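Local coordinates for protein aromatic-ring-hydroxylating dioxygenase beta subunit (Catenulispora acidiphila, PDB 6VW4) that binds the tricyclic polyketide acid S-DNPA in the pocket of an NTF2-like fold and is of unknown function, possibly related to dioxygenase activity, at residues F43-T46 against P47-P51; T106-D110 against G111-G115. All coordinates share one frame; numbering follows the deposited sequence.

Contact 1: F43-T46 against P47-P51. With SDN ([(3S)-9-hydroxy-1-methyl-10-oxo-4,10-dihydro-3H-benzo[g]isochromen-3-yl]acetic acid), chain C.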
# COMPACT_ATOMS: atom_id res chain seq x y z
N PHE A 43 15.74 -17.16 -2.43
CA PHE A 43 15.58 -15.72 -2.63
C PHE A 43 16.17 -15.33 -3.98
O PHE A 43 17.38 -15.17 -4.10
CB PHE A 43 16.30 -15.00 -1.53
CG PHE A 43 16.12 -13.50 -1.54
CD1 PHE A 43 15.02 -12.90 -2.16
CD2 PHE A 43 17.04 -12.68 -0.89
CE1 PHE A 43 14.85 -11.51 -2.12
CE2 PHE A 43 16.88 -11.29 -0.86
CZ PHE A 43 15.77 -10.71 -1.47
N ARG A 44 15.31 -15.17 -4.99
CA ARG A 44 15.72 -14.70 -6.31
C ARG A 44 15.37 -13.21 -6.38
O ARG A 44 14.28 -12.83 -6.84
CB ARG A 44 15.02 -15.51 -7.41
CG ARG A 44 15.65 -15.37 -8.81
CD ARG A 44 15.60 -13.94 -9.38
NE ARG A 44 14.31 -13.64 -9.99
CZ ARG A 44 13.91 -14.06 -11.19
NH1 ARG A 44 12.71 -13.73 -11.64
NH2 ARG A 44 14.71 -14.81 -11.94
N HIS A 45 16.30 -12.33 -5.92
CA HIS A 45 15.99 -10.91 -5.81
C HIS A 45 16.12 -10.16 -7.15
O HIS A 45 15.52 -9.08 -7.30
CB HIS A 45 16.88 -10.22 -4.75
CG HIS A 45 18.32 -10.05 -5.14
ND1 HIS A 45 18.90 -8.81 -5.32
CD2 HIS A 45 19.30 -10.96 -5.34
CE1 HIS A 45 20.17 -8.97 -5.64
NE2 HIS A 45 20.44 -10.27 -5.66
N THR A 46 16.91 -10.66 -8.10
CA THR A 46 17.07 -9.96 -9.36
C THR A 46 17.10 -10.92 -10.54
O THR A 46 17.87 -11.91 -10.52
CB THR A 46 18.34 -9.08 -9.38
OG1 THR A 46 19.49 -9.86 -9.00
CG2 THR A 46 18.18 -7.87 -8.44
N PRO A 47 16.32 -10.66 -11.58
CA PRO A 47 16.30 -11.57 -12.74
C PRO A 47 17.67 -11.62 -13.40
O PRO A 47 18.44 -10.65 -13.39
CB PRO A 47 15.25 -10.96 -13.66
CG PRO A 47 14.43 -10.01 -12.78
CD PRO A 47 15.41 -9.51 -11.75
N GLY A 48 17.97 -12.77 -13.97
CA GLY A 48 19.30 -13.06 -14.53
C GLY A 48 20.28 -13.67 -13.54
O GLY A 48 20.98 -14.62 -13.87
N ARG A 49 20.34 -13.13 -12.32
CA ARG A 49 21.21 -13.67 -11.29
C ARG A 49 20.60 -14.90 -10.60
O ARG A 49 19.39 -14.98 -10.34
CB ARG A 49 21.49 -12.59 -10.24
CG ARG A 49 22.63 -12.91 -9.29
CD ARG A 49 23.46 -11.66 -8.98
NE ARG A 49 24.57 -11.98 -8.09
CZ ARG A 49 24.85 -11.36 -6.94
NH1 ARG A 49 24.12 -10.35 -6.51
NH2 ARG A 49 25.88 -11.77 -6.22
N ASP A 50 21.47 -15.87 -10.31
CA ASP A 50 21.02 -17.09 -9.66
C ASP A 50 20.56 -16.77 -8.25
O ASP A 50 21.12 -15.86 -7.60
CB ASP A 50 22.13 -18.13 -9.61
CG ASP A 50 22.50 -18.67 -10.98
OD1 ASP A 50 21.74 -19.50 -11.54
OD2 ASP A 50 23.56 -18.26 -11.49
N PRO A 51 19.58 -17.50 -7.73
CA PRO A 51 19.06 -17.18 -6.40
C PRO A 51 20.03 -17.57 -5.30
O PRO A 51 20.77 -18.54 -5.43
CB PRO A 51 17.78 -18.00 -6.33
CG PRO A 51 18.03 -19.18 -7.22
CD PRO A 51 18.97 -18.72 -8.30
O4 SDN C . 13.51 -8.48 -0.32
C11 SDN C . 12.65 -8.05 -1.33
C12 SDN C . 13.12 -7.35 -2.44
C13 SDN C . 14.63 -7.04 -2.53
O5 SDN C . 15.37 -7.40 -1.68
C14 SDN C . 15.15 -6.27 -3.74
C15 SDN C . 16.67 -5.98 -3.85
O3 SDN C . 17.18 -5.85 -5.20
C16 SDN C . 17.63 -6.01 -2.65
C10 SDN C . 11.29 -8.29 -1.22
C9 SDN C . 10.40 -7.86 -2.22
C8 SDN C . 10.87 -7.17 -3.32
C7 SDN C . 12.23 -6.90 -3.44
C6 SDN C . 12.75 -6.11 -4.69
C5 SDN C . 14.25 -5.84 -4.77
C4 SDN C . 14.76 -5.12 -5.94
C3 SDN C . 16.27 -5.14 -6.12
C2 SDN C . 16.57 -3.67 -5.92
C1 SDN C . 17.02 -2.81 -7.09
O2 SDN C . 17.10 -3.31 -8.23
O1 SDN C . 17.33 -1.60 -6.86
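R44 leaves the end of strand 41-44 and folds over the next loop, meeting P51, R49 and P47 in turn. Its CB packs on P51 CB at 3.9 Å, CG nears P51 CB too, and CD lies 4.0 Å from R49 O. Bends at chi2 (-63°) and chi3 (-82°) then bring one guanidinium face over P47 CA, 3.6 Å from its plane and toward the rim, as the two side chains cross at about a right angle; NH2 lies 3.7 Å from P47 CA. Beyond the loop, NE hydrogen-bonds to V139 O and NH1 forms a salt bridge with E140. With an alanine here P47 would probably lose this cover and E140 its cationic mate. A type II turn, T46 to R49, reverses the chain with a weak 3.3 Å bond from R49 N to T46 O; positive phi at G48 suits its third position. H45 ND1 points almost straight at SDN O3, a long, weak bond of 3.4 Å, while F43 meets SDN O5 edge-on through CZ. The charge of R44 is thus spent on E140, its carbon chain and guanidinium face on P51 and P47, while imidazole and phenyl edges help line the ligand pocket.

Contact 2: T106-D110 against G111-G115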
# COMPACT_ATOMS: atom_id res chain seq x y z
N THR A 106 14.22 4.85 -2.55
CA THR A 106 15.58 5.07 -2.07
C THR A 106 15.80 6.56 -1.80
O THR A 106 15.70 7.39 -2.71
CB THR A 106 16.63 4.58 -3.08
OG1 THR A 106 16.32 3.25 -3.48
CG2 THR A 106 18.03 4.57 -2.44
N THR A 107 16.05 6.87 -0.56
CA THR A 107 16.27 8.23 -0.11
C THR A 107 17.76 8.46 0.08
O THR A 107 18.43 7.70 0.80
CB THR A 107 15.50 8.50 1.19
OG1 THR A 107 14.11 8.44 0.90
CG2 THR A 107 15.85 9.89 1.74
N ARG A 108 18.28 9.46 -0.60
CA ARG A 108 19.65 9.94 -0.46
C ARG A 108 19.60 11.37 0.04
O ARG A 108 18.53 11.99 0.10
CB ARG A 108 20.39 9.81 -1.80
CG ARG A 108 20.77 8.39 -2.10
CD ARG A 108 21.30 8.28 -3.48
NE ARG A 108 21.65 6.91 -3.89
CZ ARG A 108 20.91 6.16 -4.71
NH1 ARG A 108 19.76 6.61 -5.18
NH2 ARG A 108 21.30 4.95 -5.07
N VAL A 109 20.77 11.91 0.40
CA VAL A 109 20.84 13.33 0.76
C VAL A 109 20.35 14.19 -0.40
O VAL A 109 19.62 15.16 -0.19
CB VAL A 109 22.27 13.71 1.19
CG1 VAL A 109 22.58 13.17 2.59
CG2 VAL A 109 23.28 13.19 0.16
N ASP A 110 20.65 13.80 -1.63
CA ASP A 110 20.21 14.58 -2.78
C ASP A 110 18.75 14.37 -3.17
O ASP A 110 18.30 15.04 -4.10
CB ASP A 110 21.09 14.27 -3.99
CG ASP A 110 20.96 12.83 -4.50
OD1 ASP A 110 19.88 12.13 -4.40
OD2 ASP A 110 22.00 12.42 -5.08
N GLY A 111 18.01 13.44 -2.56
CA GLY A 111 16.62 13.25 -2.91
C GLY A 111 16.18 11.79 -2.93
O GLY A 111 16.88 10.89 -2.45
N LEU A 112 15.00 11.58 -3.49
CA LEU A 112 14.28 10.32 -3.41
C LEU A 112 14.12 9.76 -4.82
O LEU A 112 13.51 10.40 -5.67
CB LEU A 112 12.93 10.52 -2.75
CG LEU A 112 11.96 9.32 -2.74
CD1 LEU A 112 12.53 8.14 -1.97
CD2 LEU A 112 10.62 9.65 -2.08
N THR A 113 14.66 8.58 -5.06
CA THR A 113 14.47 7.91 -6.34
C THR A 113 13.39 6.83 -6.16
O THR A 113 13.46 5.99 -5.25
CB THR A 113 15.80 7.35 -6.90
OG1 THR A 113 16.07 6.02 -6.44
CG2 THR A 113 16.99 8.24 -6.49
N VAL A 114 12.42 6.85 -7.06
CA VAL A 114 11.29 5.95 -7.04
C VAL A 114 11.49 4.87 -8.07
O VAL A 114 11.51 5.14 -9.27
CB VAL A 114 9.98 6.71 -7.27
CG1 VAL A 114 8.83 5.71 -7.17
CG2 VAL A 114 9.87 7.87 -6.30
N GLY A 115 11.57 3.62 -7.63
CA GLY A 115 11.53 2.49 -8.55
C GLY A 115 12.67 1.57 -8.23
O GLY A 115 13.52 1.89 -7.41
O HOH W 1 14.69 3.42 -5.41
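T106 and T113 form a hydrogen-bonded pair, T106 N reaching T113 O at 3.0 Å and T106 O receiving T113 N at 2.8 Å. Because OG1 of T106 stands beside its own backbone N (chi1 -50°), it can donate to a water, 2.5 Å away, that donates to T113 O and G115 O. T107, the non-hydrogen-bonded partner of L112, turns to the other face, where its OG1 touches L112 CD1 at 3.3 Å. At R108 the backbone N gives G111 O a nearly straight bond (171°), and the extended side chain runs back along the T106 and T113 face: T106 CG2 lies over one guanidinium face, while T113 CG2 meets the edge at NH1, 3.5 Å away. V109 and D110 form the corners of a type I turn closed by G111 N to R108 O, with the donor well above the carbonyl plane. G111 has backbone angles at which a CB would clash with D110 O. This beta hairpin with a two-residue turn joins strands 96-108 and 111-126; T107 also makes a backbone hydrogen bond with Q75 at the start of strand 75-86, and V109 packs on V146 of a second subunit.

Read together, the two contacts illustrate how one sheet can serve different ends through different turns. In contact 1 the buried F43 and H45 face the ligand while R49 and D50 are exposed; in contact 2 T106 and T107 are buried and the turn residues V109 and D110 exposed. Their centres lie 24 Å apart, contact 2 being the farther from the chain centre. Contact 1 leads from strand 41-44 toward strand 52-53 and relies on side chains, with a single weak backbone bond across its turn. Contact 2 links strands 96-108 and 111-126 by four backbone bonds and a water. Its T106 side chain lies about 6 Å from the bound SDN, and the hairpin packs against the two other subunits, chiefly the second.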